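Side-chain contacts in hypothetical protein (Bacteroides eggerthii, PDB 4JGL), which is of unknown function but folds into a streptavidin-like beta barrel that carries two additional alpha helices: residues Met58-Arg62 against Gly63-Ile67; Val73-Asp77 against Asn78-Thr82; Asp141-Ala144 against Arg145-Phe148; Lys161-Val164 against Asp165-Lys169. All coordinates share one frame; numbering follows the deposited sequence. Where two conformers were deposited one is given.

Interaction 1 of 4, residues Met58-Arg62 against Gly63-Ile67; sequences MHDIR and GAYGI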
loop_
_atom_site.group_PDB
_atom_site.type_symbol
_atom_site.label_atom_id
_atom_site.label_comp_id
_atom_site.label_asym_id
_atom_site.label_seq_id
_atom_site.Cartn_x
_atom_site.Cartn_y
_atom_site.Cartn_z
HETATM N N MSE A 58 1.581 -1.962 2.401
HETATM C CA MSE A 58 2.246 -2.474 3.599
HETATM C C MSE A 58 1.552 -3.692 4.153
HETATM O O MSE A 58 0.327 -3.712 4.285
HETATM C CB MSE A 58 2.260 -1.375 4.638
HETATM C CG MSE A 58 2.912 -1.754 5.956
HETATM SE SE MSE A 58 3.406 -0.268 7.033
HETATM C CE MSE A 58 1.933 -0.358 7.568
ATOM N N HIS A 59 2.363 -4.676 4.500
ATOM C CA HIS A 59 1.936 -5.918 5.125
ATOM C C HIS A 59 2.670 -6.090 6.441
ATOM O O HIS A 59 3.881 -5.909 6.520
ATOM C CB HIS A 59 2.254 -7.089 4.194
ATOM C CG HIS A 59 1.836 -8.425 4.701
ATOM N ND1 HIS A 59 0.525 -8.787 4.828
ATOM C CD2 HIS A 59 2.560 -9.499 5.079
ATOM C CE1 HIS A 59 0.453 -10.026 5.295
ATOM N NE2 HIS A 59 1.680 -10.483 5.455
ATOM N N ASP A 60 1.919 -6.442 7.476
ATOM C CA ASP A 60 2.445 -6.656 8.830
ATOM C C ASP A 60 2.646 -8.164 9.096
ATOM O O ASP A 60 1.725 -8.959 8.918
ATOM C CB ASP A 60 1.425 -6.066 9.819
ATOM C CG ASP A 60 1.834 -6.150 11.265
ATOM O OD1 ASP A 60 2.773 -6.845 11.620
ATOM O OD2 ASP A 60 1.142 -5.493 12.078
ATOM N N ILE A 61 3.856 -8.542 9.485
ATOM C CA ILE A 61 4.124 -9.888 10.002
ATOM C C ILE A 61 4.704 -9.748 11.385
ATOM O O ILE A 61 5.862 -9.376 11.558
ATOM C CB ILE A 61 5.086 -10.687 9.107
ATOM C CG1 ILE A 61 4.521 -10.841 7.697
ATOM C CG2 ILE A 61 5.375 -12.073 9.773
ATOM C CD1 ILE A 61 5.446 -11.539 6.677
ATOM N N ARG A 62 3.864 -10.010 12.386
ATOM C CA ARG A 62 4.274 -9.939 13.797
ATOM C C ARG A 62 5.089 -8.695 14.157
ATOM O O ARG A 62 6.108 -8.773 14.856
ATOM C CB ARG A 62 4.990 -11.216 14.198
ATOM C CG ARG A 62 4.029 -12.193 14.886
ATOM C CD ARG A 62 4.732 -13.448 15.374
ATOM N NE ARG A 62 5.734 -13.900 14.420
ATOM C CZ ARG A 62 5.474 -14.403 13.214
ATOM N NH1 ARG A 62 4.219 -14.538 12.768
ATOM N NH2 ARG A 62 6.493 -14.768 12.447
ATOM N N GLY A 63 4.600 -7.543 13.706
ATOM C CA GLY A 63 5.201 -6.258 14.004
ATOM C C GLY A 63 6.290 -5.761 13.074
ATOM O O GLY A 63 6.697 -4.600 13.165
ATOM N N ALA A 64 6.748 -6.626 12.181
ATOM C CA ALA A 64 7.657 -6.232 11.124
ATOM C C ALA A 64 6.796 -5.777 9.956
ATOM O O ALA A 64 5.719 -6.331 9.721
ATOM C CB ALA A 64 8.539 -7.375 10.707
ATOM N N TYR A 65 7.275 -4.780 9.229
ATOM C CA TYR A 65 6.523 -4.264 8.089
ATOM C C TYR A 65 7.254 -4.529 6.787
ATOM O O TYR A 65 8.484 -4.365 6.692
ATOM C CB TYR A 65 6.284 -2.777 8.187
ATOM C CG TYR A 65 5.492 -2.330 9.379
ATOM C CD1 TYR A 65 4.408 -3.035 9.830
ATOM C CD2 TYR A 65 5.803 -1.148 10.015
ATOM C CE1 TYR A 65 3.670 -2.626 10.956
ATOM C CE2 TYR A 65 5.058 -0.703 11.112
ATOM C CZ TYR A 65 4.005 -1.465 11.570
ATOM O OH TYR A 65 3.251 -1.063 12.658
ATOM N N GLY A 66 6.489 -4.942 5.788
ATOM C CA GLY A 66 6.986 -5.119 4.436
ATOM C C GLY A 66 6.216 -4.163 3.547
ATOM O O GLY A 66 4.998 -4.245 3.456
ATOM N N ILE A 67 6.923 -3.232 2.945
ATOM C CA ILE A 67 6.297 -2.176 2.175
ATOM C C ILE A 67 6.764 -2.198 0.730
ATOM O O ILE A 67 7.945 -1.999 0.425
ATOM C CB ILE A 67 6.552 -0.796 2.786
ATOM C CG1 ILE A 67 6.206 -0.815 4.278
ATOM C CG2 ILE A 67 5.739 0.268 2.029
ATOM C CD1 ILE A 67 6.530 0.453 4.991
#
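The selenium of M58, a selenomethionine, sits over one face of the Y65 ring, 4.0 Å from SE to the ring centroid, in a Met-aromatic contact displaced from the middle of the ring toward CG. The same SE touches CD1 of I67 at 3.8 Å, and the M58 and I67 side chains run alongside each other. M58 is extended through CG to SE (chi1 180°, chi2 162°), which carries SE past its direct cross-strand neighbour I67 to the diagonal Y65; only the terminal methyl is turned aside. On the other face of the ring lies the carbonyl O of G63, while OD2 of D60 meets the rim in the ring plane, 4.0 Å from CE1, with the carboxylate standing almost perpendicular to the ring. The second carboxylate oxygen works at the turn: OD1 of D60 accepts from N of G63 at 2.9 Å through its syn lone pair. Without the carboxylate, as with an alanine here, the G63 N-H would probably lose this acceptor and the turn be less firmly held. Behind these side chains, paired backbone bonds join H59 with G66 and I61 with A64; N of I61 to O of A64 measures 2.9 Å. Further out, Y65 OH is hydrogen-bonded to K147 NZ, and M58 packs on F148 and L151 of helix 142-153, whereas H59, on the reverse face, bonds D44. Strands 54-61 and 64-75 thus form a two-residue beta hairpin closed by a type I' turn from I61 to A64, one of the antiparallel connections of the streptavidin-like barrel.

Interaction 2 of 4, residues Val73-Asp77 against Asn78-Thr82; sequences VMDGD and NIQCT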
loop_
_atom_site.group_PDB
_atom_site.type_symbol
_atom_site.label_atom_id
_atom_site.label_comp_id
_atom_site.label_asym_id
_atom_site.label_seq_id
_atom_site.Cartn_x
_atom_site.Cartn_y
_atom_site.Cartn_z
ATOM N N VAL A 73 0.389 5.409 -12.479
ATOM C CA VAL A 73 -0.185 6.389 -13.386
ATOM C C VAL A 73 -1.686 6.140 -13.424
ATOM O O VAL A 73 -2.156 5.030 -13.147
ATOM C CB VAL A 73 0.412 6.309 -14.803
ATOM C CG1 VAL A 73 1.928 6.555 -14.762
ATOM C CG2 VAL A 73 0.080 5.008 -15.499
HETATM N N MSE A 74 -2.444 7.161 -13.779
HETATM C CA MSE A 74 -3.861 7.007 -14.004
HETATM C C MSE A 74 -4.144 6.593 -15.441
HETATM O O MSE A 74 -3.468 6.992 -16.395
HETATM C CB MSE A 74 -4.637 8.274 -13.674
HETATM C CG MSE A 74 -4.424 8.805 -12.283
HETATM SE SE MSE A 74 -4.922 7.576 -10.920
HETATM C CE MSE A 74 -6.789 7.419 -11.314
ATOM N N ASP A 75 -5.158 5.768 -15.597
ATOM C CA ASP A 75 -5.737 5.431 -16.903
ATOM C C ASP A 75 -7.218 5.725 -16.755
ATOM O O ASP A 75 -8.004 4.864 -16.370
ATOM C CB ASP A 75 -5.491 3.968 -17.276
ATOM C CG ASP A 75 -6.133 3.561 -18.590
ATOM O OD1 ASP A 75 -6.580 4.431 -19.391
ATOM O OD2 ASP A 75 -6.208 2.340 -18.823
ATOM N N GLY A 76 -7.599 6.965 -17.032
ATOM C CA GLY A 76 -8.920 7.421 -16.678
ATOM C C GLY A 76 -9.107 7.398 -15.166
ATOM O O GLY A 76 -8.364 8.030 -14.419
ATOM N N ASP A 77 -10.092 6.641 -14.724
ATOM C CA ASP A 77 -10.342 6.479 -13.296
ATOM C C ASP A 77 -9.503 5.374 -12.644
ATOM O O ASP A 77 -9.562 5.207 -11.418
ATOM C CB ASP A 77 -11.797 6.110 -13.056
ATOM C CG ASP A 77 -12.758 7.245 -13.282
ATOM O OD1 ASP A 77 -12.458 8.399 -12.891
ATOM O OD2 ASP A 77 -13.843 6.916 -13.803
ATOM N N ASN A 78 -8.772 4.606 -13.434
ATOM C CA ASN A 78 -8.035 3.466 -12.922
ATOM C C ASN A 78 -6.636 3.826 -12.475
ATOM O O ASN A 78 -5.936 4.581 -13.137
ATOM C CB ASN A 78 -7.967 2.387 -13.973
ATOM C CG ASN A 78 -9.311 1.899 -14.411
ATOM O OD1 ASN A 78 -10.337 2.166 -13.779
ATOM N ND2 ASN A 78 -9.319 1.179 -15.520
ATOM N N ILE A 79 -6.212 3.234 -11.356
ATOM C CA ILE A 79 -4.873 3.399 -10.842
ATOM C C ILE A 79 -4.043 2.206 -11.300
ATOM O O ILE A 79 -4.271 1.079 -10.855
ATOM C CB ILE A 79 -4.847 3.474 -9.311
ATOM C CG1 ILE A 79 -5.798 4.536 -8.771
ATOM C CG2 ILE A 79 -3.438 3.725 -8.790
ATOM C CD1 ILE A 79 -5.974 4.462 -7.238
ATOM N N GLN A 80 -3.052 2.442 -12.157
ATOM C CA GLN A 80 -2.176 1.398 -12.655
ATOM C C GLN A 80 -0.840 1.445 -11.918
ATOM O O GLN A 80 -0.077 2.417 -12.075
ATOM C CB GLN A 80 -1.894 1.592 -14.146
ATOM C CG GLN A 80 -3.067 1.394 -15.038
ATOM C CD GLN A 80 -2.690 1.573 -16.512
ATOM O OE1 GLN A 80 -1.775 2.323 -16.848
ATOM N NE2 GLN A 80 -3.396 0.885 -17.379
ATOM N N CYS A 81 -0.514 0.354 -11.242
ATOM C CA CYS A 81 0.605 0.275 -10.301
ATOM C C CYS A 81 1.658 -0.720 -10.783
ATOM O O CYS A 81 1.354 -1.886 -11.034
ATOM C CB CYS A 81 0.130 -0.163 -8.900
ATOM S SG CYS A 81 -1.090 0.867 -8.171
ATOM N N THR A 82 2.888 -0.244 -10.921
ATOM C CA THR A 82 4.022 -1.040 -11.393
ATOM C C THR A 82 5.042 -1.230 -10.262
ATOM O O THR A 82 5.409 -0.278 -9.602
ATOM C CB THR A 82 4.716 -0.338 -12.571
ATOM O OG1 THR A 82 3.764 -0.125 -13.625
ATOM C CG2 THR A 82 5.912 -1.144 -13.087
HETATM O O HOH W 1 -6.783 0.508 -16.933
#
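The selenomethionine M74 folds back snugly on the strand opposite: its SE lies 3.8 Å from CG1 of I79, and its methyl CE reaches the carbonyl O of N78 at 3.5 Å. Both side chains leave the same face of the sheet and run side by side; bends of about -60° at chi2 and chi3 of M74 curl its end toward N78. I79 is buried, packing on Y72. Beneath them the backbones are tied by two pairs of bonds, V73 with Q80 and D75 with N78, the shortest from N of D75 to O of N78 at 2.8 Å. The face bearing V73, D75, N78 and Q80 is looser and wetter. There the Q80 amide passes obliquely over D75, OE1 resting 3.5 Å from CG2 of V73, and a water joins the polar ends: it donates to OD2 of D75 (2.7 Å), accepts from ND2 of N78 (3.0 Å) and takes a weak bond from NE2 of Q80. Shortening Q80 to an alanine is likely to uncover the V73 methyl and cost the water its weak third partner. G76, with positive phi, occupies the first corner of the type II' turn from D75 to N78, which closes a two-residue beta hairpin between strands 64-75 and 78-92.

Interaction 3 of 4, residues Asp141-Ala144 against Arg145-Phe148; sequences DAEA and RYKF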
loop_
_atom_site.group_PDB
_atom_site.type_symbol
_atom_site.label_atom_id
_atom_site.label_comp_id
_atom_site.label_asym_id
_atom_site.label_seq_id
_atom_site.Cartn_x
_atom_site.Cartn_y
_atom_site.Cartn_z
ATOM N N ASP A 141 -9.449 5.199 4.512
ATOM C CA ASP A 141 -9.323 5.025 5.946
ATOM C C ASP A 141 -8.333 6.014 6.513
ATOM O O ASP A 141 -7.208 6.096 6.039
ATOM C CB ASP A 141 -8.880 3.595 6.262
ATOM C CG ASP A 141 -9.005 3.268 7.720
ATOM O OD1 ASP A 141 -10.139 3.089 8.217
ATOM O OD2 ASP A 141 -7.974 3.199 8.388
ATOM N N ALA A 142 -8.752 6.750 7.531
ATOM C CA ALA A 142 -7.872 7.700 8.185
ATOM C C ALA A 142 -6.770 7.010 8.982
ATOM O O ALA A 142 -5.621 7.439 8.940
ATOM C CB ALA A 142 -8.692 8.651 9.086
ATOM N N GLU A 143 -7.113 5.954 9.720
ATOM C CA GLU A 143 -6.127 5.297 10.547
ATOM C C GLU A 143 -4.984 4.694 9.717
ATOM O O GLU A 143 -3.841 4.699 10.156
ATOM C CB GLU A 143 -6.796 4.278 11.475
ATOM C CG GLU A 143 -7.639 4.963 12.557
ATOM C CD GLU A 143 -8.434 4.036 13.428
ATOM O OE1 GLU A 143 -8.723 2.902 13.019
ATOM O OE2 GLU A 143 -8.815 4.501 14.509
ATOM N N ALA A 144 -5.275 4.212 8.514
ATOM C CA ALA A 144 -4.226 3.711 7.660
ATOM C C ALA A 144 -3.273 4.835 7.272
ATOM O O ALA A 144 -2.060 4.662 7.211
ATOM C CB ALA A 144 -4.848 3.053 6.391
ATOM N N ARG A 145 -3.833 6.008 6.964
ATOM C CA ARG A 145 -3.021 7.175 6.678
ATOM C C ARG A 145 -2.140 7.532 7.876
ATOM O O ARG A 145 -0.962 7.798 7.731
ATOM C CB ARG A 145 -3.900 8.367 6.271
ATOM C CG ARG A 145 -3.093 9.613 5.981
ATOM C CD ARG A 145 -3.905 10.740 5.395
ATOM N NE ARG A 145 -4.896 11.290 6.306
ATOM C CZ ARG A 145 -4.657 12.230 7.220
ATOM N NH1 ARG A 145 -3.429 12.697 7.448
ATOM N NH2 ARG A 145 -5.669 12.716 7.920
ATOM N N TYR A 146 -2.725 7.567 9.063
ATOM C CA TYR A 146 -1.959 7.898 10.255
ATOM C C TYR A 146 -0.794 6.938 10.449
ATOM O O TYR A 146 0.299 7.344 10.868
ATOM C CB TYR A 146 -2.791 7.901 11.524
ATOM C CG TYR A 146 -4.042 8.715 11.529
ATOM C CD1 TYR A 146 -4.178 9.873 10.772
ATOM C CD2 TYR A 146 -5.100 8.332 12.319
ATOM C CE1 TYR A 146 -5.379 10.593 10.804
ATOM C CE2 TYR A 146 -6.259 9.029 12.356
ATOM C CZ TYR A 146 -6.403 10.163 11.611
ATOM O OH TYR A 146 -7.611 10.847 11.666
ATOM N N LYS A 147 -1.019 5.661 10.161
ATOM C CA LYS A 147 0.002 4.631 10.345
ATOM C C LYS A 147 1.199 4.894 9.444
ATOM O O LYS A 147 2.345 4.863 9.883
ATOM C CB LYS A 147 -0.597 3.251 10.099
ATOM C CG LYS A 147 0.310 2.094 10.423
ATOM C CD LYS A 147 -0.410 0.779 10.112
ATOM C CE LYS A 147 0.319 -0.443 10.619
ATOM N NZ LYS A 147 0.360 -0.554 12.097
ATOM N N PHE A 148 0.957 5.155 8.172
ATOM C CA PHE A 148 2.047 5.472 7.271
ATOM C C PHE A 148 2.773 6.762 7.681
ATOM O O PHE A 148 4.007 6.831 7.645
ATOM C CB PHE A 148 1.565 5.642 5.820
ATOM C CG PHE A 148 1.436 4.346 5.057
ATOM C CD1 PHE A 148 2.535 3.788 4.452
ATOM C CD2 PHE A 148 0.222 3.720 4.912
ATOM C CE1 PHE A 148 2.418 2.618 3.721
ATOM C CE2 PHE A 148 0.109 2.526 4.192
ATOM C CZ PHE A 148 1.199 2.003 3.581
#
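Helix 142-153, one of the two helices added to the streptavidin-like fold, begins here, with D141 as its N-cap. Its first turn passes into the second through the bond from N of Y146 to O of A142, at 2.9 Å and nearly straight. The same carbonyl oxygen also lies over the centre of the Y146 ring, 3.2 Å above its plane, because chi1 of -52° sets CG beside the backbone N and brings the ring back along the preceding turn. The far end of that ring rests on A142, whose CB is 3.7 Å from CZ. At the cap, OD2 of D141 accepts from N of A144 at 2.9 Å on its anti side, whereas the backbone bond from R145 N to D141 O is long and weak. The helix lies against the barrel strands through A144, which touches Y45, and through F148, which packs on L56 and meets the ring of Y47. One edge of the F148 ring approaches O of A144, 3.4 Å from CD2. K147 extends from this side toward Y65 and makes a cation-pi contact with Y45. The R145 guanidinium turns one face toward CD1 of Y146, 4.2 Å above the plane, while its NH1 forms a salt bridge with E149 one turn further on.

Interaction 4 of 4, residues Lys161-Val164 against Asp165-Lys169; sequences KNLV and DNYGK. With EDO (1,2-ethanediol), chain E.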
loop_
_atom_site.group_PDB
_atom_site.type_symbol
_atom_site.label_atom_id
_atom_site.label_comp_id
_atom_site.label_asym_id
_atom_site.label_seq_id
_atom_site.Cartn_x
_atom_site.Cartn_y
_atom_site.Cartn_z
ATOM N N LYS A 161 12.124 7.039 4.918
ATOM C CA LYS A 161 11.664 8.363 4.509
ATOM C C LYS A 161 12.499 8.871 3.340
ATOM O O LYS A 161 11.959 9.360 2.352
ATOM C CB LYS A 161 11.732 9.335 5.681
ATOM C CG LYS A 161 11.183 10.740 5.366
ATOM C CD LYS A 161 11.257 11.669 6.574
ATOM C CE LYS A 161 10.558 13.013 6.327
ATOM N NZ LYS A 161 10.923 13.598 5.037
ATOM N N ASN A 162 13.818 8.714 3.445
ATOM C CA ASN A 162 14.719 9.211 2.401
ATOM C C ASN A 162 14.554 8.459 1.098
ATOM O O ASN A 162 14.589 9.043 0.032
ATOM C CB ASN A 162 16.186 9.146 2.845
ATOM C CG ASN A 162 16.507 10.102 3.989
ATOM O OD1 ASN A 162 15.760 11.035 4.269
ATOM N ND2 ASN A 162 17.624 9.853 4.672
ATOM N N LEU A 163 14.367 7.138 1.160
ATOM C CA LEU A 163 14.088 6.384 -0.053
ATOM C C LEU A 163 12.858 6.915 -0.787
ATOM O O LEU A 163 12.862 7.070 -2.001
ATOM C CB LEU A 163 13.882 4.890 0.268
ATOM C CG LEU A 163 13.425 4.002 -0.895
ATOM C CD1 LEU A 163 14.472 3.918 -2.001
ATOM C CD2 LEU A 163 13.095 2.614 -0.376
ATOM N N VAL A 164 11.787 7.153 -0.040
ATOM C CA VAL A 164 10.558 7.642 -0.631
ATOM C C VAL A 164 10.743 9.076 -1.155
ATOM O O VAL A 164 10.380 9.372 -2.280
ATOM C CB VAL A 164 9.395 7.542 0.355
ATOM C CG1 VAL A 164 8.148 8.275 -0.178
ATOM C CG2 VAL A 164 9.055 6.060 0.612
ATOM N N ASP A 165 11.327 9.937 -0.336
ATOM C CA ASP A 165 11.493 11.349 -0.723
ATOM C C ASP A 165 12.365 11.502 -1.969
ATOM O O ASP A 165 12.125 12.396 -2.784
ATOM C CB ASP A 165 12.094 12.182 0.416
ATOM C CG ASP A 165 11.114 12.450 1.535
ATOM O OD1 ASP A 165 9.897 12.267 1.309
ATOM O OD2 ASP A 165 11.577 12.844 2.635
ATOM N N ASN A 166 13.370 10.641 -2.109
ATOM C CA ASN A 166 14.353 10.750 -3.174
ATOM C C ASN A 166 14.026 9.857 -4.363
ATOM O O ASN A 166 14.791 9.797 -5.329
ATOM C CB ASN A 166 15.758 10.445 -2.635
ATOM C CG ASN A 166 16.202 11.428 -1.564
ATOM O OD1 ASN A 166 15.591 12.478 -1.373
ATOM N ND2 ASN A 166 17.252 11.069 -0.836
ATOM N N TYR A 167 12.878 9.187 -4.311
ATOM C CA TYR A 167 12.573 8.114 -5.248
ATOM C C TYR A 167 12.441 8.625 -6.676
ATOM O O TYR A 167 11.834 9.679 -6.912
ATOM C CB TYR A 167 11.257 7.435 -4.858
ATOM C CG TYR A 167 11.110 6.036 -5.429
ATOM C CD1 TYR A 167 11.622 4.936 -4.760
ATOM C CD2 TYR A 167 10.508 5.823 -6.663
ATOM C CE1 TYR A 167 11.505 3.648 -5.274
ATOM C CE2 TYR A 167 10.388 4.534 -7.194
ATOM C CZ TYR A 167 10.890 3.458 -6.495
ATOM O OH TYR A 167 10.787 2.197 -7.003
ATOM N N GLY A 168 13.029 7.882 -7.610
ATOM C CA GLY A 168 12.956 8.184 -9.031
ATOM C C GLY A 168 13.571 9.520 -9.406
ATOM O O GLY A 168 13.498 9.926 -10.561
ATOM N N LYS A 169 14.175 10.192 -8.428
ATOM C CA LYS A 169 14.552 11.584 -8.556
ATOM C C LYS A 169 16.012 11.757 -8.227
ATOM O O LYS A 169 16.792 10.809 -8.076
ATOM C CB LYS A 169 13.743 12.452 -7.591
ATOM C CG LYS A 169 12.358 12.834 -8.057
ATOM C CD LYS A 169 11.720 13.782 -7.052
ATOM C CE LYS A 169 10.269 14.068 -7.371
ATOM N NZ LYS A 169 9.625 14.815 -6.258
ATOM O OXT LYS A 169 16.399 12.906 -8.091
HETATM C C1 EDO E . 6.610 11.182 2.784
HETATM O O1 EDO E . 5.697 12.204 3.206
HETATM C C2 EDO E . 7.811 11.229 3.709
HETATM O O2 EDO E . 8.447 12.506 3.578
HETATM O O HOH W 2 14.192 13.029 3.038
#
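K161 and D165, one helical turn apart, cross at a slant so that the ammonium meets OD2 of D165 on the side facing the other oxygen: NZ of K161 lies 2.6 Å from OD2, a short salt bridge made on the syn lone pair. The lysine runs straight out to CE, with CG opposite the backbone N (chi1 -176°), and turns only at chi4 (-47°), which brings NZ round to OD2. Both D165 oxygens have further partners. OD2 also accepts from a water, 2.7 Å away, that donates in turn to OD1 of N162, and OD1 takes a bond from O2 of an ethanediol, probably left from crystallisation. As K161 NZ donates to the same O2 at 3.1 Å, this one hydroxyl bridges the ammonium and the carboxylate. These side chains lie on the last turn of helix 158-165, where N of D165 still bonds O of K161; beyond it the chain leaves through a type II turn from N166 to K169, with G168 at positive phi. At this exit N of Y167 donates to O of V164 at 3.2 Å, from well above the carbonyl plane. L163 and Y167 point the same way and lie alongside each other, CD1 of the leucine 4.1 Å from CD1 of the tyrosine, and O of L163 faces the ring edge in its plane. Y167 also packs on I69 of strand 64-75, its ring standing nearly perpendicular to that of H85, whose ND1 is hydrogen-bonded to OH of Y167.

In the fold
Interactions 1 and 2 are both hairpins and share strand 64-75, yet they lie on opposite sides of the chain's centre, about 25 Å apart between centres. Both are surface contacts, but the first is roofed by helix 142-153 on its selenium-and-ring face, whereas the second has a water-bridged polar face. Interaction 3 is partly buried and touches interaction 1 directly, through one polar pair and apolar packing. Interaction 4, on the other added helix, lies outermost at the surface; its K161-D165 pair draws in a water and a diol, whereas 141-148 combines an N-cap and charged groups with an apolar face on the sheet. It touches none of the others, though Y167 packs on strand 64-75.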